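Local structure of L-lysine 6-monooxygenase (5CQF) at residues I47-D55 with D126-V135; F241-R252 with Y282-L293. The protein probably hydroxylates the side-chain amine of L-lysine as an FAD- and NADP-dependent monooxygenase of siderophore biosynthesis. One frame throughout, in Å; residues are numbered along the deposited sequence.

Interaction 1. Residues I47-D55 with D126-V135; sequences IGYLEAAPD and DGHTRFDTPV
The phenyl ring of Phe131 is covered on both faces: Asp55 CB sits over its centre, 3.8 Å from the ring centroid, while the methyl CG2 of Thr129 lies over the opposite face, nearer the rim. The carboxylate of Asp55 continues the stack, its plane only 9° from that of the ring, and Ala53 O approaches the ring edge in plane. This sandwich closes the C-terminal end of a parallel strand pair, 47-50 with 129-130, at the margin of a Rossmann-type sheet whose strand 16-19 leads into a glycine-rich pattern consistent with dinucleotide binding. On the same side of the sheet as Thr129, the Tyr49 ring receives His128 O at its edge and meets Phe21 edge-to-face.

Between the strands, Tyr49 is bonded through both backbone polar groups: its N donates to His128 O, and its O accepts from Arg130 N at 2.7 Å. Glu51 N then reaches Arg130 O at 2.9 Å, and Glu51 O receives Thr133 N. With CG anti to the backbone N (chi1 169°) and a bend at chi2, the Glu51 side chain lays CG 3.8 Å from Phe131 CD1 and turns its carboxylate to two backbone amides, OE1 taking Phe21 N and OE2 Ala53 N. On the other side of the sheet Leu50 CD2 touches Val135 CG2 at 3.9 Å.

Asp55 OD1 forms a salt bridge with Arg60, a partner that may offset the repulsion between Asp55 OD2 and Asp126 OD2, 3.8 Å apart. Beyond the strands, Asp132 N donates to Ala53 O at 3.2 Å, standing 61° out of the carbonyl plane.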
loop_
_atom_site.group_PDB
_atom_site.type_symbol
_atom_site.label_atom_id
_atom_site.label_comp_id
_atom_site.label_asym_id
_atom_site.label_seq_id
_atom_site.Cartn_x
_atom_site.Cartn_y
_atom_site.Cartn_z
ATOM N N ILE A 47 43.973 9.307 9.998
ATOM C CA ILE A 47 43.185 8.543 10.912
ATOM C C ILE A 47 43.332 7.097 10.480
ATOM O O ILE A 47 43.375 6.817 9.288
ATOM C CB ILE A 47 41.721 9.020 10.878
ATOM C CG1 ILE A 47 40.819 8.068 11.653
ATOM C CG2 ILE A 47 41.191 9.107 9.460
ATOM C CD1 ILE A 47 39.483 8.673 11.976
ATOM N N GLY A 48 43.448 6.194 11.443
ATOM C CA GLY A 48 43.532 4.751 11.179
ATOM C C GLY A 48 42.341 4.037 11.791
ATOM O O GLY A 48 41.788 4.498 12.791
ATOM N N TYR A 49 41.925 2.916 11.214
ATOM C CA TYR A 49 40.777 2.200 11.774
ATOM C C TYR A 49 41.159 0.772 12.145
ATOM O O TYR A 49 41.847 0.094 11.388
ATOM C CB TYR A 49 39.590 2.198 10.793
ATOM C CG TYR A 49 39.171 3.564 10.316
ATOM C CD1 TYR A 49 39.862 4.203 9.304
ATOM C CD2 TYR A 49 38.066 4.209 10.863
ATOM C CE1 TYR A 49 39.480 5.456 8.849
ATOM C CE2 TYR A 49 37.682 5.463 10.425
ATOM C CZ TYR A 49 38.390 6.081 9.409
ATOM O OH TYR A 49 38.031 7.332 8.965
ATOM N N LEU A 50 40.695 0.321 13.303
ATOM C CA LEU A 50 41.022 -1.003 13.787
ATOM C C LEU A 50 39.731 -1.749 13.922
ATOM O O LEU A 50 38.903 -1.354 14.741
ATOM C CB LEU A 50 41.651 -0.903 15.172
ATOM C CG LEU A 50 43.127 -0.539 15.384
ATOM C CD1 LEU A 50 43.795 0.216 14.241
ATOM C CD2 LEU A 50 43.207 0.289 16.649
ATOM N N GLU A 51 39.551 -2.815 13.147
ATOM C CA GLU A 51 38.338 -3.624 13.231
ATOM C C GLU A 51 38.685 -5.036 13.637
ATOM O O GLU A 51 39.530 -5.671 13.021
ATOM C CB GLU A 51 37.596 -3.615 11.884
ATOM C CG GLU A 51 36.443 -4.612 11.704
ATOM C CD GLU A 51 35.414 -4.630 12.839
ATOM O OE1 GLU A 51 35.102 -3.579 13.457
ATOM O OE2 GLU A 51 34.894 -5.728 13.115
ATOM N N ALA A 52 38.001 -5.539 14.655
ATOM C CA ALA A 52 38.304 -6.854 15.215
ATOM C C ALA A 52 37.974 -8.000 14.268
ATOM O O ALA A 52 38.706 -8.969 14.199
ATOM C CB ALA A 52 37.563 -7.036 16.528
ATOM N N ALA A 53 36.863 -7.876 13.555
ATOM C CA ALA A 53 36.361 -8.914 12.661
ATOM C C ALA A 53 36.995 -8.828 11.277
ATOM O O ALA A 53 37.632 -7.832 10.950
ATOM C CB ALA A 53 34.849 -8.792 12.535
ATOM N N PRO A 54 36.823 -9.882 10.458
ATOM C CA PRO A 54 37.351 -9.860 9.088
ATOM C C PRO A 54 36.458 -9.142 8.086
ATOM O O PRO A 54 35.274 -8.910 8.339
ATOM C CB PRO A 54 37.466 -11.348 8.719
ATOM C CG PRO A 54 36.471 -12.040 9.583
ATOM C CD PRO A 54 36.370 -11.234 10.854
ATOM N N ASP A 55 37.061 -8.818 6.947
ATOM C CA ASP A 55 36.411 -8.128 5.841
ATOM C C ASP A 55 35.649 -9.166 5.033
ATOM O O ASP A 55 36.164 -9.725 4.062
ATOM C CB ASP A 55 37.504 -7.452 4.992
ATOM C CG ASP A 55 36.963 -6.520 3.923
ATOM O OD1 ASP A 55 35.740 -6.311 3.840
ATOM O OD2 ASP A 55 37.803 -5.986 3.162
ATOM N N ASP A 126 38.392 1.877 2.771
ATOM C CA ASP A 126 39.039 1.067 3.781
ATOM C C ASP A 126 40.568 1.042 3.689
ATOM O O ASP A 126 41.197 0.263 4.397
ATOM C CB ASP A 126 38.489 -0.370 3.741
ATOM C CG ASP A 126 38.881 -1.123 2.489
ATOM O OD1 ASP A 126 39.501 -0.529 1.569
ATOM O OD2 ASP A 126 38.542 -2.320 2.417
ATOM N N GLY A 127 41.166 1.883 2.844
ATOM C CA GLY A 127 42.639 1.969 2.739
ATOM C C GLY A 127 43.399 2.275 4.039
ATOM O O GLY A 127 44.616 2.183 4.076
ATOM N N HIS A 128 42.711 2.675 5.107
ATOM C CA HIS A 128 43.360 2.930 6.397
ATOM C C HIS A 128 42.787 2.024 7.461
ATOM O O HIS A 128 42.820 2.326 8.654
ATOM C CB HIS A 128 43.147 4.377 6.806
ATOM C CG HIS A 128 43.685 5.351 5.819
ATOM N ND1 HIS A 128 42.890 5.957 4.867
ATOM C CD2 HIS A 128 44.944 5.816 5.618
ATOM C CE1 HIS A 128 43.638 6.751 4.114
ATOM N NE2 HIS A 128 44.884 6.693 4.561
ATOM N N THR A 129 42.219 0.908 7.039
ATOM C CA THR A 129 41.605 0.038 7.997
ATOM C C THR A 129 42.430 -1.212 8.149
ATOM O O THR A 129 42.800 -1.830 7.155
ATOM C CB THR A 129 40.174 -0.330 7.593
ATOM O OG1 THR A 129 39.395 0.863 7.469
ATOM C CG2 THR A 129 39.560 -1.201 8.654
ATOM N N ARG A 130 42.709 -1.579 9.398
ATOM C CA ARG A 130 43.305 -2.864 9.704
ATOM C C ARG A 130 42.255 -3.798 10.278
ATOM O O ARG A 130 41.789 -3.595 11.401
ATOM C CB ARG A 130 44.457 -2.674 10.681
ATOM C CG ARG A 130 45.622 -1.904 10.068
ATOM C CD ARG A 130 46.416 -1.169 11.138
ATOM N NE ARG A 130 47.657 -0.571 10.644
ATOM C CZ ARG A 130 48.837 -1.189 10.583
ATOM N NH1 ARG A 130 49.900 -0.535 10.120
ATOM N NH2 ARG A 130 48.966 -2.453 10.979
ATOM N N PHE A 131 41.870 -4.806 9.493
ATOM C CA PHE A 131 40.930 -5.845 9.947
ATOM C C PHE A 131 41.628 -6.969 10.759
ATOM O O PHE A 131 42.859 -7.001 10.866
ATOM C CB PHE A 131 40.188 -6.450 8.759
ATOM C CG PHE A 131 39.341 -5.466 7.993
ATOM C CD1 PHE A 131 37.993 -5.301 8.294
ATOM C CD2 PHE A 131 39.881 -4.722 6.947
ATOM C CE1 PHE A 131 37.201 -4.412 7.574
ATOM C CE2 PHE A 131 39.092 -3.821 6.240
ATOM C CZ PHE A 131 37.751 -3.675 6.545
ATOM N N ASP A 132 40.834 -7.873 11.346
ATOM C CA ASP A 132 41.356 -8.962 12.203
ATOM C C ASP A 132 42.322 -8.444 13.252
ATOM O O ASP A 132 43.296 -9.105 13.608
ATOM C CB ASP A 132 42.031 -10.033 11.353
ATOM C CG ASP A 132 41.087 -10.632 10.349
ATOM O OD1 ASP A 132 39.989 -11.066 10.768
ATOM O OD2 ASP A 132 41.429 -10.642 9.149
ATOM N N THR A 133 42.009 -7.262 13.764
ATOM C CA THR A 133 42.907 -6.498 14.597
ATOM C C THR A 133 42.116 -5.977 15.808
ATOM O O THR A 133 41.728 -4.805 15.845
ATOM C CB THR A 133 43.518 -5.352 13.769
ATOM O OG1 THR A 133 44.072 -5.888 12.561
ATOM C CG2 THR A 133 44.598 -4.623 14.533
ATOM N N PRO A 134 41.854 -6.863 16.795
ATOM C CA PRO A 134 41.081 -6.478 17.990
ATOM C C PRO A 134 41.854 -5.572 18.942
ATOM O O PRO A 134 43.068 -5.680 19.037
ATOM C CB PRO A 134 40.776 -7.824 18.661
ATOM C CG PRO A 134 41.851 -8.743 18.172
ATOM C CD PRO A 134 42.132 -8.315 16.766
ATOM N N VAL A 135 41.165 -4.673 19.632
ATOM C CA VAL A 135 41.819 -3.904 20.661
ATOM C C VAL A 135 41.607 -4.701 21.933
ATOM O O VAL A 135 40.484 -5.076 22.249
ATOM C CB VAL A 135 41.265 -2.488 20.777
ATOM C CG1 VAL A 135 42.034 -1.697 21.825
ATOM C CG2 VAL A 135 41.374 -1.809 19.440
HETATM O O HOH W 1 38.733 -3.799 17.119
HETATM O O HOH W 2 36.078 -3.443 2.950
#

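Interaction 2. Residues F241-R252 with Y282-L293; sequences FKLTQLGQFPNR and YAGIDPDERQKL
Ile285 CD1 fills the apolar centre, where it meets Phe241 CD1 at 3.6 Å and also rests against the side chain of Thr244. About two turns into helix 287-302, Leu293 CD2 approaches Phe241 CD2, the ortho carbon across from the one that Ile285 CD1 meets, and Leu246 CD2 packs on Pro287 CB where the helix begins. Next to this cluster the aliphatic part of Arg290 doubles back through bends at chi2 and chi3, which lays one guanidinium face on Phe241 CB.

The second aromatic group is Tyr282, whose side chain is poorly ordered. Gln245 CB lies against one face of its ring, 3.7 Å from the centroid, and the edge of Phe249 points at the opposite face in a T-shaped pair with planes at 89°. Because CG is anti to the backbone N (chi1 -164°), the ring extends across the other segment, and its hydroxyl donates to Gly247 O at 2.6 Å from above the carbonyl plane.

Backbone bonds join the two short strands. Ile285 N donates to Gln245 O at 2.9 Å, and Gly247 N returns a bond of the same length to Ile285 O. Gly284 CA comes 3.4 Å from Gly247 O, an approach that leaves no room for a side chain at Gly284; separately, the positive phi of Gly247 calls for glycine.

On the polar side, Arg252 NH1 donates to Leu246 O, whereas NH2 bonds Thr244 O of the second subunit, an exchange that the partner chain repeats. Asp286, buried, N-caps the helix: its OD1 accepts Asp288 N at 2.9 Å and also Asn70 ND2. Strand 284-285 of this two-stranded parallel ladder, paired with 245-246, leads directly into the capped helix 287-302, at a subunit interface.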
loop_
_atom_site.group_PDB
_atom_site.type_symbol
_atom_site.label_atom_id
_atom_site.label_comp_id
_atom_site.label_asym_id
_atom_site.label_seq_id
_atom_site.Cartn_x
_atom_site.Cartn_y
_atom_site.Cartn_z
ATOM N N PHE A 241 3.942 -9.339 20.128
ATOM C CA PHE A 241 4.289 -8.680 18.894
ATOM C C PHE A 241 3.140 -7.855 18.313
ATOM O O PHE A 241 3.395 -6.837 17.683
ATOM C CB PHE A 241 4.719 -9.726 17.858
ATOM C CG PHE A 241 6.037 -10.386 18.142
ATOM C CD1 PHE A 241 7.166 -9.647 18.332
ATOM C CD2 PHE A 241 6.144 -11.758 18.137
ATOM C CE1 PHE A 241 8.387 -10.248 18.535
ATOM C CE2 PHE A 241 7.366 -12.374 18.327
ATOM C CZ PHE A 241 8.495 -11.611 18.530
ATOM N N LYS A 242 1.890 -8.259 18.534
ATOM C CA LYS A 242 0.737 -7.557 17.904
ATOM C C LYS A 242 0.504 -6.149 18.442
ATOM O O LYS A 242 -0.210 -5.334 17.828
ATOM C CB LYS A 242 -0.555 -8.365 18.051
ATOM C CG LYS A 242 -0.610 -9.570 17.131
ATOM C CD LYS A 242 -1.582 -10.626 17.650
ATOM C CE LYS A 242 -1.841 -11.703 16.598
ATOM N NZ LYS A 242 -1.740 -13.084 17.158
ATOM N N LEU A 243 1.086 -5.877 19.605
ATOM C CA LEU A 243 0.994 -4.558 20.194
ATOM C C LEU A 243 2.337 -3.793 20.221
ATOM O O LEU A 243 2.390 -2.718 20.802
ATOM C CB LEU A 243 0.330 -4.642 21.586
ATOM C CG LEU A 243 -1.194 -4.877 21.550
ATOM C CD1 LEU A 243 -1.743 -5.300 22.915
ATOM C CD2 LEU A 243 -1.947 -3.648 21.053
ATOM N N THR A 244 3.387 -4.286 19.554
ATOM C CA THR A 244 4.602 -3.470 19.403
ATOM C C THR A 244 4.384 -2.245 18.513
ATOM O O THR A 244 3.465 -2.195 17.679
ATOM C CB THR A 244 5.808 -4.216 18.783
ATOM O OG1 THR A 244 5.573 -4.465 17.378
ATOM C CG2 THR A 244 6.150 -5.502 19.588
ATOM N N GLN A 245 5.264 -1.259 18.683
ATOM C CA GLN A 245 5.229 -0.097 17.834
ATOM C C GLN A 245 5.657 -0.526 16.422
ATOM O O GLN A 245 6.488 -1.424 16.252
ATOM C CB GLN A 245 6.065 1.053 18.432
ATOM C CG GLN A 245 5.427 1.703 19.697
ATOM C CD GLN A 245 4.491 2.937 19.481
ATOM O OE1 GLN A 245 3.785 3.351 20.411
ATOM N NE2 GLN A 245 4.510 3.543 18.294
ATOM N N LEU A 246 5.032 0.071 15.420
ATOM C CA LEU A 246 5.399 -0.152 14.043
ATOM C C LEU A 246 6.508 0.832 13.652
ATOM O O LEU A 246 6.309 2.048 13.647
ATOM C CB LEU A 246 4.176 -0.031 13.123
ATOM C CG LEU A 246 3.103 -1.103 13.409
ATOM C CD1 LEU A 246 1.736 -0.672 12.892
ATOM C CD2 LEU A 246 3.471 -2.466 12.831
ATOM N N GLY A 247 7.674 0.281 13.339
ATOM C CA GLY A 247 8.865 1.058 12.997
ATOM C C GLY A 247 9.698 1.337 14.231
ATOM O O GLY A 247 9.147 1.628 15.272
ATOM N N GLN A 248 11.018 1.246 14.110
ATOM C CA GLN A 248 11.918 1.598 15.199
ATOM C C GLN A 248 11.938 3.108 15.283
ATOM O O GLN A 248 11.581 3.788 14.328
ATOM C CB GLN A 248 13.317 0.972 15.022
ATOM C CG GLN A 248 13.226 -0.565 15.015
ATOM C CD GLN A 248 14.528 -1.315 14.814
ATOM O OE1 GLN A 248 15.519 -0.759 14.418
ATOM N NE2 GLN A 248 14.505 -2.602 15.077
ATOM N N PHE A 249 12.370 3.619 16.423
ATOM C CA PHE A 249 12.213 5.028 16.779
ATOM C C PHE A 249 12.761 5.967 15.717
ATOM O O PHE A 249 12.063 6.860 15.284
ATOM C CB PHE A 249 12.861 5.290 18.141
ATOM C CG PHE A 249 12.612 6.666 18.698
ATOM C CD1 PHE A 249 11.491 6.918 19.484
ATOM C CD2 PHE A 249 13.538 7.697 18.506
ATOM C CE1 PHE A 249 11.284 8.171 20.039
ATOM C CE2 PHE A 249 13.321 8.955 19.063
ATOM C CZ PHE A 249 12.193 9.190 19.825
ATOM N N PRO A 250 13.998 5.737 15.261
ATOM C CA PRO A 250 14.584 6.663 14.287
ATOM C C PRO A 250 13.855 6.730 12.924
ATOM O O PRO A 250 14.071 7.677 12.154
ATOM C CB PRO A 250 16.003 6.119 14.086
ATOM C CG PRO A 250 16.246 5.200 15.236
ATOM C CD PRO A 250 14.903 4.618 15.582
ATOM N N ASN A 251 12.994 5.749 12.653
ATOM C CA ASN A 251 12.137 5.764 11.467
ATOM C C ASN A 251 10.757 6.375 11.675
ATOM O O ASN A 251 10.017 6.549 10.731
ATOM C CB ASN A 251 12.050 4.363 10.888
ATOM C CG ASN A 251 13.415 3.852 10.453
ATOM O OD1 ASN A 251 14.243 4.624 9.981
ATOM N ND2 ASN A 251 13.663 2.558 10.629
ATOM N N ARG A 252 10.443 6.745 12.901
ATOM C CA ARG A 252 9.180 7.403 13.213
ATOM C C ARG A 252 9.342 8.887 13.407
ATOM O O ARG A 252 8.424 9.630 13.110
ATOM C CB ARG A 252 8.563 6.811 14.485
ATOM C CG ARG A 252 8.110 5.376 14.307
ATOM C CD ARG A 252 6.875 5.271 13.402
ATOM N NE ARG A 252 5.700 5.871 14.045
ATOM C CZ ARG A 252 4.973 5.297 14.999
ATOM N NH1 ARG A 252 5.258 4.077 15.413
ATOM N NH2 ARG A 252 3.947 5.940 15.533
ATOM N N TYR A 282 8.679 2.063 24.357
ATOM C CA TYR A 282 8.818 2.079 22.879
ATOM C C TYR A 282 9.863 1.071 22.408
ATOM O O TYR A 282 11.070 1.290 22.581
ATOM C CB TYR A 282 9.198 3.468 22.279
ATOM C CG TYR A 282 8.937 3.521 20.763
ATOM C CD1 TYR A 282 9.717 2.774 19.853
ATOM C CD2 TYR A 282 7.868 4.261 20.240
ATOM C CE1 TYR A 282 9.456 2.794 18.481
ATOM C CE2 TYR A 282 7.598 4.276 18.867
ATOM C CZ TYR A 282 8.389 3.545 17.993
ATOM O OH TYR A 282 8.113 3.566 16.645
ATOM N N ALA A 283 9.385 -0.010 21.795
ATOM C CA ALA A 283 10.240 -0.969 21.092
ATOM C C ALA A 283 9.519 -1.343 19.795
ATOM O O ALA A 283 8.390 -1.844 19.824
ATOM C CB ALA A 283 10.493 -2.200 21.954
ATOM N N GLY A 284 10.160 -1.096 18.664
ATOM C CA GLY A 284 9.454 -1.067 17.391
ATOM C C GLY A 284 9.973 -2.101 16.425
ATOM O O GLY A 284 11.125 -2.464 16.456
ATOM N N ILE A 285 9.096 -2.564 15.557
ATOM C CA ILE A 285 9.421 -3.589 14.587
ATOM C C ILE A 285 8.996 -3.115 13.202
ATOM O O ILE A 285 7.896 -2.564 13.051
ATOM C CB ILE A 285 8.697 -4.891 14.948
ATOM C CG1 ILE A 285 9.207 -5.414 16.292
ATOM C CG2 ILE A 285 8.905 -5.950 13.876
ATOM C CD1 ILE A 285 8.431 -6.617 16.787
ATOM N N ASP A 286 9.895 -3.266 12.218
ATOM C CA ASP A 286 9.587 -2.986 10.798
ATOM C C ASP A 286 8.205 -3.552 10.512
ATOM O O ASP A 286 8.017 -4.748 10.729
ATOM C CB ASP A 286 10.638 -3.689 9.916
ATOM C CG ASP A 286 10.423 -3.490 8.412
ATOM O OD1 ASP A 286 9.350 -3.006 7.995
ATOM O OD2 ASP A 286 11.370 -3.831 7.643
ATOM N N PRO A 287 7.231 -2.706 10.062
ATOM C CA PRO A 287 5.883 -3.216 9.772
ATOM C C PRO A 287 5.864 -4.345 8.747
ATOM O O PRO A 287 5.019 -5.185 8.829
ATOM C CB PRO A 287 5.100 -1.983 9.266
ATOM C CG PRO A 287 6.112 -0.899 9.057
ATOM C CD PRO A 287 7.319 -1.243 9.892
ATOM N N ASP A 288 6.805 -4.398 7.808
ATOM C CA ASP A 288 6.859 -5.551 6.865
ATOM C C ASP A 288 7.324 -6.828 7.534
ATOM O O ASP A 288 6.927 -7.910 7.110
ATOM C CB ASP A 288 7.728 -5.276 5.632
ATOM C CG ASP A 288 7.264 -4.068 4.855
ATOM O OD1 ASP A 288 6.067 -3.692 4.953
ATOM O OD2 ASP A 288 8.114 -3.473 4.145
ATOM N N GLU A 289 8.151 -6.716 8.567
ATOM C CA GLU A 289 8.558 -7.899 9.338
ATOM C C GLU A 289 7.382 -8.487 10.128
ATOM O O GLU A 289 7.148 -9.699 10.081
ATOM C CB GLU A 289 9.718 -7.579 10.271
ATOM C CG GLU A 289 11.051 -7.370 9.550
ATOM C CD GLU A 289 11.567 -8.627 8.841
ATOM O OE1 GLU A 289 11.515 -9.757 9.421
ATOM O OE2 GLU A 289 12.041 -8.476 7.693
ATOM N N ARG A 290 6.638 -7.632 10.818
ATOM C CA ARG A 290 5.412 -8.049 11.495
ATOM C C ARG A 290 4.471 -8.720 10.517
ATOM O O ARG A 290 3.908 -9.762 10.806
ATOM C CB ARG A 290 4.678 -6.850 12.115
ATOM C CG ARG A 290 5.129 -6.471 13.514
ATOM C CD ARG A 290 4.973 -7.615 14.529
ATOM N NE ARG A 290 3.597 -8.159 14.638
ATOM C CZ ARG A 290 3.234 -9.440 14.446
ATOM N NH1 ARG A 290 4.120 -10.379 14.098
ATOM N NH2 ARG A 290 1.958 -9.782 14.601
ATOM N N GLN A 291 4.295 -8.088 9.364
ATOM C CA GLN A 291 3.421 -8.617 8.340
ATOM C C GLN A 291 3.892 -9.986 7.871
ATOM O O GLN A 291 3.091 -10.881 7.694
ATOM C CB GLN A 291 3.295 -7.612 7.179
ATOM C CG GLN A 291 2.615 -8.099 5.898
ATOM C CD GLN A 291 1.196 -8.622 6.104
ATOM O OE1 GLN A 291 0.514 -8.244 7.066
ATOM N NE2 GLN A 291 0.744 -9.511 5.195
ATOM N N LYS A 292 5.187 -10.176 7.683
ATOM C CA LYS A 292 5.679 -11.473 7.170
ATOM C C LYS A 292 5.369 -12.574 8.175
ATOM O O LYS A 292 4.907 -13.679 7.810
ATOM C CB LYS A 292 7.185 -11.425 6.857
ATOM C CG LYS A 292 7.493 -11.069 5.410
ATOM C CD LYS A 292 8.762 -10.240 5.252
ATOM C CE LYS A 292 10.026 -11.069 5.345
ATOM N NZ LYS A 292 11.195 -10.270 5.849
ATOM N N LEU A 293 5.620 -12.265 9.444
ATOM C CA LEU A 293 5.425 -13.250 10.502
ATOM C C LEU A 293 3.959 -13.543 10.666
ATOM O O LEU A 293 3.568 -14.688 10.646
ATOM C CB LEU A 293 6.060 -12.800 11.818
ATOM C CG LEU A 293 5.809 -13.737 13.001
ATOM C CD1 LEU A 293 6.323 -15.143 12.740
ATOM C CD2 LEU A 293 6.490 -13.153 14.204
HETATM O O HOH W 3 13.220 -3.601 17.904
#

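How the interactions relate
Each contact pairs two short parallel strands, yet neither shares an element with the other, and their centres lie about 33 Å apart on opposite sides of the chain's centre. Interaction 1 adds an outermost strand to a five-stranded sheet and has the larger share of exposed residues; its own chain supplies all the protein around it. Interaction 2 is an isolated two-stranded ladder, more buried, and borders a second subunit. The chemistry follows that placement: carboxylates and backbone amides around aromatic rings at the sheet margin of 47-55 with 126-135, against an aliphatic-aromatic cluster, a helix cap and an intersubunit arginine bond in 241-252 with 282-293.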